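Local coordinates for DUF5624 domain-containing protein (Legionella pneumophila subsp. pneumophila, PDB 4JX2), which is of unknown function but is probably secreted, and combines alpha helices with a mixed beta sheet in an unusual way, at residues 96-101 against 243-248; 182-187 against 421-426; 255-260 against 324-329; 355-360 against 370-375. One frame throughout, in Å; residues are numbered along the deposited sequence.

Contact 1 of 4, residues 96-101 against 243-248; sequences LKLKQL and HSKISQ
L98 meets the C-terminal part of helix 223-247 by way of one branch: CD1 comes to 3.7 Å from K245 CB and to 4.2 Å from I246 CB, and the side chain also packs on L242 and L249. With CG anti to the backbone N (chi1 -174°), the isobutyl group reaches off the strand toward the helix, which packs here against the outermost strand. K99 next in line sends its side chain to the other side and takes part through its backbone. K245 NZ donates to K99 O at 3.1 Å, coming from above the carbonyl plane, 38° out of it. To get there the lysine runs extended beyond CG and crosses Q100 at a slant, with the glutamine OE1 3.2 Å from K245 CD. Q100 also has its CG anti to the backbone N, but its chain bends at chi2, which lays the amide beside the lysine methylenes.

The strand and the helix end run almost exactly antiparallel, at 178°, with their axes 9.3 Å apart. Strand 96-101 is the outermost on this side of the five-stranded mixed sheet. Its inner neighbour is strand 86-90, where K97 and L98 both face I89 in a classic beta bulge, and I246 packs on that same I89.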
loop_
_atom_site.group_PDB
_atom_site.type_symbol
_atom_site.label_atom_id
_atom_site.label_comp_id
_atom_site.label_asym_id
_atom_site.label_seq_id
_atom_site.Cartn_x
_atom_site.Cartn_y
_atom_site.Cartn_z
ATOM N N LEU A 96 -3.983 -27.770 -4.199
ATOM C CA LEU A 96 -2.970 -27.018 -4.944
ATOM C C LEU A 96 -2.990 -27.411 -6.430
ATOM O O LEU A 96 -2.850 -28.593 -6.770
ATOM C CB LEU A 96 -1.584 -27.274 -4.337
ATOM C CG LEU A 96 -0.397 -26.516 -4.911
ATOM C CD1 LEU A 96 -0.480 -24.997 -4.640
ATOM C CD2 LEU A 96 0.866 -27.039 -4.323
ATOM N N LYS A 97 -3.193 -26.416 -7.304
ATOM C CA LYS A 97 -3.246 -26.646 -8.745
ATOM C C LYS A 97 -1.960 -26.181 -9.411
ATOM O O LYS A 97 -1.530 -26.785 -10.403
ATOM C CB LYS A 97 -4.475 -25.958 -9.381
ATOM C CG LYS A 97 -5.841 -26.492 -8.901
ATOM C CD LYS A 97 -6.039 -28.026 -9.066
ATOM C CE LYS A 97 -6.044 -28.545 -10.496
ATOM N NZ LYS A 97 -5.797 -30.012 -10.555
ATOM N N LEU A 98 -1.326 -25.134 -8.839
ATOM C CA LEU A 98 -0.089 -24.531 -9.354
ATOM C C LEU A 98 0.695 -23.853 -8.226
ATOM O O LEU A 98 0.101 -23.224 -7.351
ATOM C CB LEU A 98 -0.450 -23.495 -10.450
ATOM C CG LEU A 98 0.680 -22.841 -11.243
ATOM C CD1 LEU A 98 0.287 -22.661 -12.687
ATOM C CD2 LEU A 98 1.092 -21.484 -10.633
ATOM N N LYS A 99 2.031 -23.972 -8.277
ATOM C CA LYS A 99 3.000 -23.339 -7.380
ATOM C C LYS A 99 4.184 -22.949 -8.255
ATOM O O LYS A 99 4.879 -23.823 -8.763
ATOM C CB LYS A 99 3.391 -24.252 -6.202
ATOM C CG LYS A 99 4.452 -23.658 -5.274
ATOM C CD LYS A 99 4.486 -24.386 -3.928
ATOM C CE LYS A 99 5.764 -25.148 -3.691
ATOM N NZ LYS A 99 5.812 -25.739 -2.323
ATOM N N GLN A 100 4.374 -21.638 -8.481
ATOM C CA GLN A 100 5.447 -21.138 -9.339
ATOM C C GLN A 100 6.106 -19.876 -8.771
ATOM O O GLN A 100 5.412 -18.942 -8.408
ATOM C CB GLN A 100 4.873 -20.851 -10.747
ATOM C CG GLN A 100 5.860 -20.299 -11.779
ATOM C CD GLN A 100 6.767 -21.315 -12.413
ATOM O OE1 GLN A 100 6.521 -22.520 -12.375
ATOM N NE2 GLN A 100 7.813 -20.840 -13.068
ATOM N N LEU A 101 7.442 -19.811 -8.807
ATOM C CA LEU A 101 8.197 -18.631 -8.416
ATOM C C LEU A 101 8.181 -17.577 -9.548
ATOM O O LEU A 101 8.564 -17.870 -10.684
ATOM C CB LEU A 101 9.624 -19.024 -8.049
ATOM C CG LEU A 101 9.792 -19.488 -6.614
ATOM C CD1 LEU A 101 10.924 -20.449 -6.496
ATOM C CD2 LEU A 101 9.966 -18.301 -5.679
ATOM N N HIS A 243 2.978 -18.736 -18.034
ATOM C CA HIS A 243 1.975 -18.977 -19.047
ATOM C C HIS A 243 1.983 -20.473 -19.425
ATOM O O HIS A 243 0.912 -21.068 -19.490
ATOM C CB HIS A 243 2.182 -18.067 -20.261
ATOM C CG HIS A 243 1.258 -18.390 -21.389
ATOM N ND1 HIS A 243 1.617 -19.286 -22.387
ATOM C CD2 HIS A 243 -0.014 -17.989 -21.602
ATOM C CE1 HIS A 243 0.577 -19.361 -23.197
ATOM N NE2 HIS A 243 -0.435 -18.608 -22.763
ATOM N N SER A 244 3.171 -21.085 -19.614
ATOM C CA SER A 244 3.275 -22.500 -19.970
ATOM C C SER A 244 2.564 -23.396 -18.926
ATOM O O SER A 244 1.820 -24.314 -19.304
ATOM C CB SER A 244 4.738 -22.918 -20.127
ATOM O OG SER A 244 5.417 -22.252 -21.183
ATOM N N LYS A 245 2.759 -23.081 -17.620
ATOM C CA LYS A 245 2.181 -23.812 -16.496
ATOM C C LYS A 245 0.678 -23.554 -16.339
ATOM O O LYS A 245 -0.067 -24.530 -16.253
ATOM C CB LYS A 245 2.907 -23.472 -15.191
ATOM C CG LYS A 245 4.014 -24.434 -14.827
ATOM C CD LYS A 245 4.151 -24.479 -13.304
ATOM C CE LYS A 245 5.185 -25.450 -12.774
ATOM N NZ LYS A 245 5.122 -25.556 -11.289
ATOM N N ILE A 246 0.229 -22.272 -16.308
ATOM C CA ILE A 246 -1.173 -21.863 -16.119
ATOM C C ILE A 246 -2.087 -22.260 -17.305
ATOM O O ILE A 246 -3.280 -22.489 -17.105
ATOM C CB ILE A 246 -1.260 -20.350 -15.830
ATOM C CG1 ILE A 246 -2.452 -20.018 -14.918
ATOM C CG2 ILE A 246 -1.231 -19.495 -17.114
ATOM C CD1 ILE A 246 -2.431 -18.682 -14.345
ATOM N N SER A 247 -1.532 -22.315 -18.520
ATOM C CA SER A 247 -2.240 -22.699 -19.728
ATOM C C SER A 247 -2.799 -24.108 -19.627
ATOM O O SER A 247 -3.898 -24.358 -20.119
ATOM C CB SER A 247 -1.305 -22.615 -20.923
ATOM O OG SER A 247 -1.224 -21.259 -21.320
ATOM N N GLN A 248 -2.072 -25.012 -18.959
ATOM C CA GLN A 248 -2.476 -26.405 -18.768
ATOM C C GLN A 248 -3.628 -26.567 -17.729
ATOM O O GLN A 248 -4.152 -27.668 -17.573
ATOM C CB GLN A 248 -1.251 -27.243 -18.363
ATOM C CG GLN A 248 -0.315 -27.534 -19.533
ATOM C CD GLN A 248 1.039 -28.030 -19.094
ATOM O OE1 GLN A 248 1.736 -27.395 -18.300
ATOM N NE2 GLN A 248 1.471 -29.156 -19.644
#

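Contact 2 of 4, residues 182-187 against 421-426; sequences IDYACS and TYPNNN
D183 and Y184 both carry CG anti to the backbone N (chi1 -170° for D183), which swings the carboxylate and the ring off helix 175-197 toward the loop, while N426 has its CG beside its own backbone N and points the amide back at the helix. ND2 of N426 then donates to D183 OD2 at 2.9 Å, on the anti side of the carboxylate and nearly in the amide plane, with an N-H...O angle of 161°. The same nitrogen also donates to P423 O at 3.0 Å, so one amide closes the 423-426 turn and ties it to the helix. The other carboxylate oxygen, D183 OD1, forms a salt bridge with K152.

Y184 lies against P423, Y422 and N426. OD1 of N426 sits at the ring's edge, P423 CD is 3.7 Å from Y184 CD1, and Y422 offers CD1 at 3.6 Å from Y184 CD2, the two rings being inclined at 53°. Both phenols are used elsewhere, Y184 OH by I221 O and Y422 OH by G410 O.

S187 CB touches N426 CB, and its OG is hydrogen-bonded to P427 O and Y219 OH. The C-terminal loop thus lies across helix 175-197, with helix 136-155 supplying K152, and N225 and V226 of helix 223-247 packing on Y422.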
loop_
_atom_site.group_PDB
_atom_site.type_symbol
_atom_site.label_atom_id
_atom_site.label_comp_id
_atom_site.label_asym_id
_atom_site.label_seq_id
_atom_site.Cartn_x
_atom_site.Cartn_y
_atom_site.Cartn_z
ATOM N N ILE A 182 26.125 -10.541 -23.189
ATOM C CA ILE A 182 26.733 -10.767 -21.872
ATOM C C ILE A 182 28.264 -10.620 -22.013
ATOM O O ILE A 182 28.910 -10.016 -21.151
ATOM C CB ILE A 182 26.296 -12.114 -21.239
ATOM C CG1 ILE A 182 24.805 -12.066 -20.869
ATOM C CG2 ILE A 182 27.134 -12.456 -19.991
ATOM C CD1 ILE A 182 24.095 -13.324 -21.011
ATOM N N ASP A 183 28.823 -11.108 -23.133
ATOM C CA ASP A 183 30.245 -10.972 -23.426
ATOM C C ASP A 183 30.627 -9.471 -23.511
ATOM O O ASP A 183 31.553 -9.034 -22.819
ATOM C CB ASP A 183 30.594 -11.719 -24.710
ATOM C CG ASP A 183 32.086 -11.819 -24.935
ATOM O OD1 ASP A 183 32.761 -12.536 -24.156
ATOM O OD2 ASP A 183 32.593 -11.147 -25.856
ATOM N N TYR A 184 29.865 -8.692 -24.308
ATOM C CA TYR A 184 30.000 -7.241 -24.484
ATOM C C TYR A 184 29.894 -6.497 -23.135
ATOM O O TYR A 184 30.697 -5.594 -22.854
ATOM C CB TYR A 184 28.912 -6.717 -25.453
ATOM C CG TYR A 184 28.916 -5.211 -25.603
ATOM C CD1 TYR A 184 29.887 -4.567 -26.369
ATOM C CD2 TYR A 184 27.959 -4.422 -24.963
ATOM C CE1 TYR A 184 29.898 -3.181 -26.506
ATOM C CE2 TYR A 184 27.965 -3.031 -25.087
ATOM C CZ TYR A 184 28.928 -2.418 -25.873
ATOM O OH TYR A 184 28.951 -1.055 -25.992
ATOM N N ALA A 185 28.875 -6.869 -22.324
ATOM C CA ALA A 185 28.595 -6.287 -21.018
ATOM C C ALA A 185 29.764 -6.501 -20.066
ATOM O O ALA A 185 30.227 -5.537 -19.456
ATOM C CB ALA A 185 27.328 -6.886 -20.443
ATOM N N CYS A 186 30.281 -7.742 -19.979
ATOM C CA CYS A 186 31.426 -8.069 -19.119
ATOM C C CYS A 186 32.663 -7.296 -19.556
ATOM O O CYS A 186 33.346 -6.704 -18.719
ATOM C CB CYS A 186 31.687 -9.571 -19.098
ATOM S SG CYS A 186 30.370 -10.535 -18.316
ATOM N N SER A 187 32.923 -7.274 -20.867
ATOM C CA SER A 187 34.064 -6.584 -21.459
ATOM C C SER A 187 33.992 -5.057 -21.178
ATOM O O SER A 187 34.984 -4.462 -20.752
ATOM C CB SER A 187 34.113 -6.868 -22.958
ATOM O OG SER A 187 35.260 -6.293 -23.559
ATOM N N THR A 421 23.373 -4.924 -33.773
ATOM C CA THR A 421 23.335 -5.874 -32.652
ATOM C C THR A 421 24.602 -5.704 -31.805
ATOM O O THR A 421 25.461 -4.885 -32.137
ATOM C CB THR A 421 23.158 -7.320 -33.191
ATOM O OG1 THR A 421 22.844 -8.205 -32.114
ATOM C CG2 THR A 421 24.366 -7.820 -33.965
ATOM N N TYR A 422 24.733 -6.498 -30.742
ATOM C CA TYR A 422 25.929 -6.510 -29.896
ATOM C C TYR A 422 27.099 -7.194 -30.608
ATOM O O TYR A 422 26.883 -8.235 -31.239
ATOM C CB TYR A 422 25.642 -7.234 -28.572
ATOM C CG TYR A 422 24.671 -6.492 -27.693
ATOM C CD1 TYR A 422 25.108 -5.481 -26.837
ATOM C CD2 TYR A 422 23.306 -6.765 -27.741
ATOM C CE1 TYR A 422 24.213 -4.776 -26.033
ATOM C CE2 TYR A 422 22.400 -6.061 -26.949
ATOM C CZ TYR A 422 22.859 -5.060 -26.101
ATOM O OH TYR A 422 21.974 -4.364 -25.321
ATOM N N PRO A 423 28.344 -6.656 -30.495
ATOM C CA PRO A 423 29.507 -7.295 -31.150
ATOM C C PRO A 423 29.816 -8.695 -30.619
ATOM O O PRO A 423 29.510 -8.984 -29.460
ATOM C CB PRO A 423 30.657 -6.340 -30.809
ATOM C CG PRO A 423 30.011 -5.060 -30.514
ATOM C CD PRO A 423 28.764 -5.430 -29.791
ATOM N N ASN A 424 30.446 -9.542 -31.456
ATOM C CA ASN A 424 30.817 -10.930 -31.147
ATOM C C ASN A 424 32.204 -11.034 -30.484
ATOM O O ASN A 424 32.315 -11.641 -29.414
ATOM C CB ASN A 424 30.773 -11.809 -32.418
ATOM C CG ASN A 424 31.543 -11.257 -33.596
ATOM O OD1 ASN A 424 31.527 -10.054 -33.897
ATOM N ND2 ASN A 424 32.256 -12.124 -34.282
ATOM N N ASN A 425 33.254 -10.477 -31.103
ATOM C CA ASN A 425 34.592 -10.548 -30.502
ATOM C C ASN A 425 34.803 -9.292 -29.666
ATOM O O ASN A 425 34.909 -8.188 -30.225
ATOM C CB ASN A 425 35.721 -10.770 -31.551
ATOM C CG ASN A 425 35.721 -9.897 -32.800
ATOM O OD1 ASN A 425 34.855 -9.028 -33.023
ATOM N ND2 ASN A 425 36.718 -10.115 -33.649
ATOM N N ASN A 426 34.752 -9.445 -28.320
ATOM C CA ASN A 426 34.880 -8.302 -27.411
ATOM C C ASN A 426 36.200 -8.353 -26.651
ATOM O O ASN A 426 36.665 -9.443 -26.288
ATOM C CB ASN A 426 33.701 -8.196 -26.478
ATOM C CG ASN A 426 32.430 -7.912 -27.238
ATOM O OD1 ASN A 426 32.261 -6.848 -27.854
ATOM N ND2 ASN A 426 31.539 -8.891 -27.281
#

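Contact 3 of 4, residues 255-260 against 324-329; sequences HAKVII and TVWGAR
W326 lays one face of its indole against K257, a CH-pi contact at the heart of a helix packed on one face of the mixed sheet. K257 CB stands 3.6 Å from the centroid of the five-membered ring and only 4° off its normal. Since the lysine is extended beyond CG and runs at about a right angle to the tryptophan side chain, its methylenes pass on over the six-membered ring, reaching CZ3 with CE. The amine beyond is held by Q74 O, E76 O and N322 OD1.

I259, two residues along on the same face of the strand, comes in at the ring's edge with CG1 and sends CD1 between the helix side chains, 3.8 Å from V325 CG1 and 4.0 Å from W326 CB. Strand and helix cross at 114°. V325 also packs on V268 of the second subunit, while H330 stacks on the indole and Y297 meets it edge-to-face. W326 NE1 donates to R295 O, just before strand 296-298.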
loop_
_atom_site.group_PDB
_atom_site.type_symbol
_atom_site.label_atom_id
_atom_site.label_comp_id
_atom_site.label_asym_id
_atom_site.label_seq_id
_atom_site.Cartn_x
_atom_site.Cartn_y
_atom_site.Cartn_z
ATOM N N HIS A 255 -14.742 -15.783 -12.279
ATOM C CA HIS A 255 -14.977 -16.096 -10.873
ATOM C C HIS A 255 -13.709 -16.268 -10.049
ATOM O O HIS A 255 -13.802 -16.577 -8.856
ATOM C CB HIS A 255 -15.846 -17.343 -10.740
ATOM C CG HIS A 255 -17.228 -17.106 -11.228
ATOM N ND1 HIS A 255 -17.713 -17.758 -12.338
ATOM C CD2 HIS A 255 -18.161 -16.233 -10.782
ATOM C CE1 HIS A 255 -18.941 -17.303 -12.509
ATOM N NE2 HIS A 255 -19.253 -16.379 -11.597
ATOM N N ALA A 256 -12.537 -16.017 -10.654
ATOM C CA ALA A 256 -11.233 -16.085 -9.984
ATOM C C ALA A 256 -11.144 -15.026 -8.869
ATOM O O ALA A 256 -11.804 -13.992 -8.930
ATOM C CB ALA A 256 -10.106 -15.902 -10.994
ATOM N N LYS A 257 -10.382 -15.334 -7.821
ATOM C CA LYS A 257 -10.179 -14.480 -6.663
ATOM C C LYS A 257 -8.672 -14.226 -6.564
ATOM O O LYS A 257 -7.943 -15.143 -6.205
ATOM C CB LYS A 257 -10.760 -15.175 -5.410
ATOM C CG LYS A 257 -12.262 -15.417 -5.507
ATOM C CD LYS A 257 -12.785 -16.410 -4.497
ATOM C CE LYS A 257 -14.295 -16.380 -4.455
ATOM N NZ LYS A 257 -14.847 -17.435 -3.570
ATOM N N VAL A 258 -8.193 -13.019 -6.964
ATOM C CA VAL A 258 -6.755 -12.713 -7.006
ATOM C C VAL A 258 -6.342 -11.857 -5.806
ATOM O O VAL A 258 -6.935 -10.802 -5.540
ATOM C CB VAL A 258 -6.300 -12.084 -8.354
ATOM C CG1 VAL A 258 -4.795 -11.919 -8.411
ATOM C CG2 VAL A 258 -6.757 -12.944 -9.529
ATOM N N ILE A 259 -5.309 -12.351 -5.081
ATOM C CA ILE A 259 -4.680 -11.716 -3.922
ATOM C C ILE A 259 -3.221 -11.477 -4.270
ATOM O O ILE A 259 -2.502 -12.420 -4.638
ATOM C CB ILE A 259 -4.848 -12.551 -2.618
ATOM C CG1 ILE A 259 -6.301 -12.479 -2.104
ATOM C CG2 ILE A 259 -3.814 -12.139 -1.530
ATOM C CD1 ILE A 259 -6.629 -13.498 -1.075
ATOM N N ILE A 260 -2.791 -10.213 -4.157
ATOM C CA ILE A 260 -1.409 -9.816 -4.411
ATOM C C ILE A 260 -0.789 -9.292 -3.107
ATOM O O ILE A 260 -1.215 -8.267 -2.579
ATOM C CB ILE A 260 -1.286 -8.802 -5.579
ATOM C CG1 ILE A 260 -1.815 -9.424 -6.910
ATOM C CG2 ILE A 260 0.162 -8.306 -5.703
ATOM C CD1 ILE A 260 -2.040 -8.491 -8.056
ATOM N N THR A 324 -11.721 -14.111 4.879
ATOM C CA THR A 324 -11.178 -13.051 5.728
ATOM C C THR A 324 -10.464 -12.024 4.889
ATOM O O THR A 324 -10.619 -10.824 5.150
ATOM C CB THR A 324 -10.266 -13.632 6.817
ATOM O OG1 THR A 324 -10.909 -14.755 7.429
ATOM C CG2 THR A 324 -9.866 -12.603 7.876
ATOM N N VAL A 325 -9.684 -12.469 3.893
ATOM C CA VAL A 325 -8.939 -11.543 3.046
ATOM C C VAL A 325 -9.797 -11.120 1.844
ATOM O O VAL A 325 -10.373 -10.039 1.888
ATOM C CB VAL A 325 -7.540 -12.065 2.627
ATOM C CG1 VAL A 325 -6.794 -11.014 1.824
ATOM C CG2 VAL A 325 -6.722 -12.443 3.853
ATOM N N TRP A 326 -9.939 -11.980 0.824
ATOM C CA TRP A 326 -10.638 -11.662 -0.419
ATOM C C TRP A 326 -12.111 -11.260 -0.211
ATOM O O TRP A 326 -12.511 -10.186 -0.675
ATOM C CB TRP A 326 -10.514 -12.813 -1.442
ATOM C CG TRP A 326 -10.842 -12.359 -2.835
ATOM C CD1 TRP A 326 -9.999 -11.752 -3.722
ATOM C CD2 TRP A 326 -12.147 -12.315 -3.431
ATOM N NE1 TRP A 326 -10.690 -11.369 -4.849
ATOM C CE2 TRP A 326 -12.017 -11.671 -4.683
ATOM C CE3 TRP A 326 -13.423 -12.737 -3.013
ATOM C CZ2 TRP A 326 -13.107 -11.472 -5.541
ATOM C CZ3 TRP A 326 -14.501 -12.527 -3.862
ATOM C CH2 TRP A 326 -14.335 -11.919 -5.115
ATOM N N GLY A 327 -12.875 -12.119 0.476
ATOM C CA GLY A 327 -14.308 -11.970 0.733
ATOM C C GLY A 327 -14.729 -10.660 1.365
ATOM O O GLY A 327 -15.695 -10.045 0.914
ATOM N N ALA A 328 -14.023 -10.238 2.431
ATOM C CA ALA A 328 -14.294 -9.002 3.168
ATOM C C ALA A 328 -14.128 -7.762 2.261
ATOM O O ALA A 328 -15.017 -6.900 2.266
ATOM C CB ALA A 328 -13.383 -8.908 4.372
ATOM N N ARG A 329 -13.044 -7.716 1.424
ATOM C CA ARG A 329 -12.811 -6.593 0.497
ATOM C C ARG A 329 -13.923 -6.521 -0.521
ATOM O O ARG A 329 -14.454 -5.439 -0.774
ATOM C CB ARG A 329 -11.450 -6.655 -0.210
ATOM C CG ARG A 329 -10.276 -7.181 0.597
ATOM C CD ARG A 329 -9.546 -6.187 1.482
ATOM N NE ARG A 329 -10.288 -5.774 2.677
ATOM C CZ ARG A 329 -10.319 -6.442 3.828
ATOM N NH1 ARG A 329 -9.673 -7.599 3.953
ATOM N NH2 ARG A 329 -11.016 -5.968 4.859
#

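Contact 4 of 4, residues 355-360 against 370-375; sequences PGDYTY and LMRLKF
R372 spends its guanidinium on two acceptors of the 355-360 loop. NH1 donates to P355 O at 3.0 Å with an N-H...O angle of 159°, and is the main donor of a salt bridge to D357, reaching D357 OD1 at 2.9 Å, so a single nitrogen spans the two residues flanking G356. NH2 adds a weak bond to the same D357 OD1 at 3.2 Å. Both acceptors lie close to the guanidinium plane, yet the carboxylate itself is turned 83° from that plane, and OD1 is approached from above rather than end-on. The bend of the arginine at chi2 (61°) turns the guanidinium toward the loop.

D357 OD2 is occupied as well: it pairs with R351 NH1 and accepts from I354 N. Both carboxylate oxygens thus have partners, and the negative charge is probably balanced by the two arginines.

G356, with a positive phi, lies against R372. Beside it, P355 CG touches the selenomethionine methyl, M371 CE, at 4.1 Å; P355 and M371 both reach I346 of the second subunit. The whole is a buried arginine-aspartate salt bridge combined with a backbone carbonyl bond, joining the loop before helix 366-378 to that helix.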
loop_
_atom_site.group_PDB
_atom_site.type_symbol
_atom_site.label_atom_id
_atom_site.label_comp_id
_atom_site.label_asym_id
_atom_site.label_seq_id
_atom_site.Cartn_x
_atom_site.Cartn_y
_atom_site.Cartn_z
ATOM N N PRO A 355 6.123 6.766 -20.241
ATOM C CA PRO A 355 7.087 5.935 -20.981
ATOM C C PRO A 355 7.373 4.598 -20.276
ATOM O O PRO A 355 7.472 4.565 -19.044
ATOM C CB PRO A 355 8.328 6.833 -21.023
ATOM C CG PRO A 355 7.776 8.187 -21.075
ATOM C CD PRO A 355 6.634 8.145 -20.099
ATOM N N GLY A 356 7.434 3.509 -21.058
ATOM C CA GLY A 356 7.638 2.159 -20.532
ATOM C C GLY A 356 6.360 1.351 -20.406
ATOM O O GLY A 356 6.410 0.159 -20.094
ATOM N N ASP A 357 5.196 1.986 -20.609
ATOM C CA ASP A 357 3.929 1.280 -20.652
ATOM C C ASP A 357 3.733 0.781 -22.066
ATOM O O ASP A 357 4.219 1.428 -23.008
ATOM C CB ASP A 357 2.769 2.207 -20.281
ATOM C CG ASP A 357 2.639 2.627 -18.833
ATOM O OD1 ASP A 357 3.285 1.988 -17.964
ATOM O OD2 ASP A 357 1.860 3.574 -18.564
ATOM N N TYR A 358 3.001 -0.325 -22.247
ATOM C CA TYR A 358 2.699 -0.821 -23.590
ATOM C C TYR A 358 1.808 0.179 -24.324
ATOM O O TYR A 358 2.114 0.559 -25.453
ATOM C CB TYR A 358 2.035 -2.210 -23.553
ATOM C CG TYR A 358 1.974 -2.842 -24.924
ATOM C CD1 TYR A 358 3.137 -3.178 -25.609
ATOM C CD2 TYR A 358 0.752 -3.070 -25.560
ATOM C CE1 TYR A 358 3.091 -3.722 -26.890
ATOM C CE2 TYR A 358 0.693 -3.659 -26.827
ATOM C CZ TYR A 358 1.869 -3.983 -27.490
ATOM O OH TYR A 358 1.855 -4.541 -28.753
ATOM N N THR A 359 0.744 0.649 -23.644
ATOM C CA THR A 359 -0.242 1.608 -24.173
ATOM C C THR A 359 0.345 2.992 -24.501
ATOM O O THR A 359 -0.305 3.752 -25.218
ATOM C CB THR A 359 -1.411 1.795 -23.183
ATOM O OG1 THR A 359 -0.919 2.145 -21.883
ATOM C CG2 THR A 359 -2.305 0.565 -23.097
ATOM N N TYR A 360 1.544 3.325 -23.977
ATOM C CA TYR A 360 2.161 4.630 -24.169
ATOM C C TYR A 360 2.660 4.858 -25.617
ATOM O O TYR A 360 2.199 5.798 -26.267
ATOM C CB TYR A 360 3.293 4.870 -23.158
ATOM C CG TYR A 360 3.859 6.260 -23.290
ATOM C CD1 TYR A 360 3.132 7.371 -22.864
ATOM C CD2 TYR A 360 5.080 6.480 -23.927
ATOM C CE1 TYR A 360 3.622 8.662 -23.038
ATOM C CE2 TYR A 360 5.582 7.771 -24.101
ATOM C CZ TYR A 360 4.847 8.856 -23.657
ATOM O OH TYR A 360 5.327 10.123 -23.833
ATOM N N LEU A 370 14.624 3.852 -20.495
ATOM C CA LEU A 370 15.644 4.531 -19.687
ATOM C C LEU A 370 14.984 5.510 -18.711
ATOM O O LEU A 370 15.345 5.528 -17.530
ATOM C CB LEU A 370 16.676 5.248 -20.573
ATOM C CG LEU A 370 17.559 4.349 -21.447
ATOM C CD1 LEU A 370 18.648 5.128 -22.025
ATOM C CD2 LEU A 370 18.179 3.209 -20.643
HETATM N N MSE A 371 13.958 6.253 -19.192
HETATM C CA MSE A 371 13.154 7.173 -18.401
HETATM C C MSE A 371 12.415 6.412 -17.284
HETATM O O MSE A 371 12.414 6.844 -16.120
HETATM C CB MSE A 371 12.185 7.918 -19.299
HETATM C CG MSE A 371 12.865 8.927 -20.206
HETATM SE SE MSE A 371 11.526 9.991 -21.132
HETATM C CE MSE A 371 11.447 9.128 -22.686
ATOM N N ARG A 372 11.880 5.242 -17.624
ATOM C CA ARG A 372 11.155 4.412 -16.684
ATOM C C ARG A 372 12.115 3.753 -15.683
ATOM O O ARG A 372 11.743 3.600 -14.511
ATOM C CB ARG A 372 10.306 3.375 -17.426
ATOM C CG ARG A 372 9.262 2.703 -16.569
ATOM C CD ARG A 372 8.224 3.638 -15.977
ATOM N NE ARG A 372 7.135 2.864 -15.377
ATOM C CZ ARG A 372 6.105 2.388 -16.064
ATOM N NH1 ARG A 372 5.994 2.638 -17.360
ATOM N NH2 ARG A 372 5.170 1.672 -15.457
ATOM N N LEU A 373 13.352 3.406 -16.124
ATOM C CA LEU A 373 14.373 2.845 -15.239
ATOM C C LEU A 373 14.752 3.866 -14.160
ATOM O O LEU A 373 14.809 3.497 -12.980
ATOM C CB LEU A 373 15.613 2.429 -16.045
ATOM C CG LEU A 373 16.862 1.949 -15.287
ATOM C CD1 LEU A 373 16.564 0.729 -14.396
ATOM C CD2 LEU A 373 17.963 1.627 -16.250
ATOM N N LYS A 374 14.978 5.153 -14.554
ATOM C CA LYS A 374 15.333 6.242 -13.618
ATOM C C LYS A 374 14.211 6.417 -12.569
ATOM O O LYS A 374 14.482 6.501 -11.364
ATOM C CB LYS A 374 15.576 7.548 -14.393
ATOM C CG LYS A 374 15.941 8.758 -13.530
ATOM C CD LYS A 374 16.074 10.075 -14.337
ATOM C CE LYS A 374 16.615 11.169 -13.454
ATOM N NZ LYS A 374 16.660 12.485 -14.138
ATOM N N PHE A 375 12.947 6.437 -13.067
ATOM C CA PHE A 375 11.741 6.597 -12.282
ATOM C C PHE A 375 11.596 5.427 -11.295
ATOM O O PHE A 375 11.403 5.647 -10.103
ATOM C CB PHE A 375 10.515 6.721 -13.212
ATOM C CG PHE A 375 9.233 7.018 -12.474
ATOM C CD1 PHE A 375 9.000 8.278 -11.930
ATOM C CD2 PHE A 375 8.289 6.017 -12.255
ATOM C CE1 PHE A 375 7.821 8.548 -11.230
ATOM C CE2 PHE A 375 7.130 6.279 -11.517
ATOM C CZ PHE A 375 6.900 7.544 -11.019
#

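How the contacts relate
After two N-terminal helices, the chain lays down strands 79-84, 86-90 and 96-101, and contact 1 closes a long excursion of helices and loops without strands by returning the end of helix 223-247 to that sheet. Contact 2 opens within this excursion, on helix 175-197, and closes only near the C terminus, so the two loops cross and contact 2 ties the tail to helix 175-197. Contact 3 follows contact 1 in series, bringing helix 315-339 onto the same sheet; the centres of contacts 1 and 3 lie about 19 Å apart. Contact 4 is a short local closure between the loop preceding helix 366-378 and the helix itself. Contacts 3 and 4 both fall within the span of contact 2, and both border the second subunit.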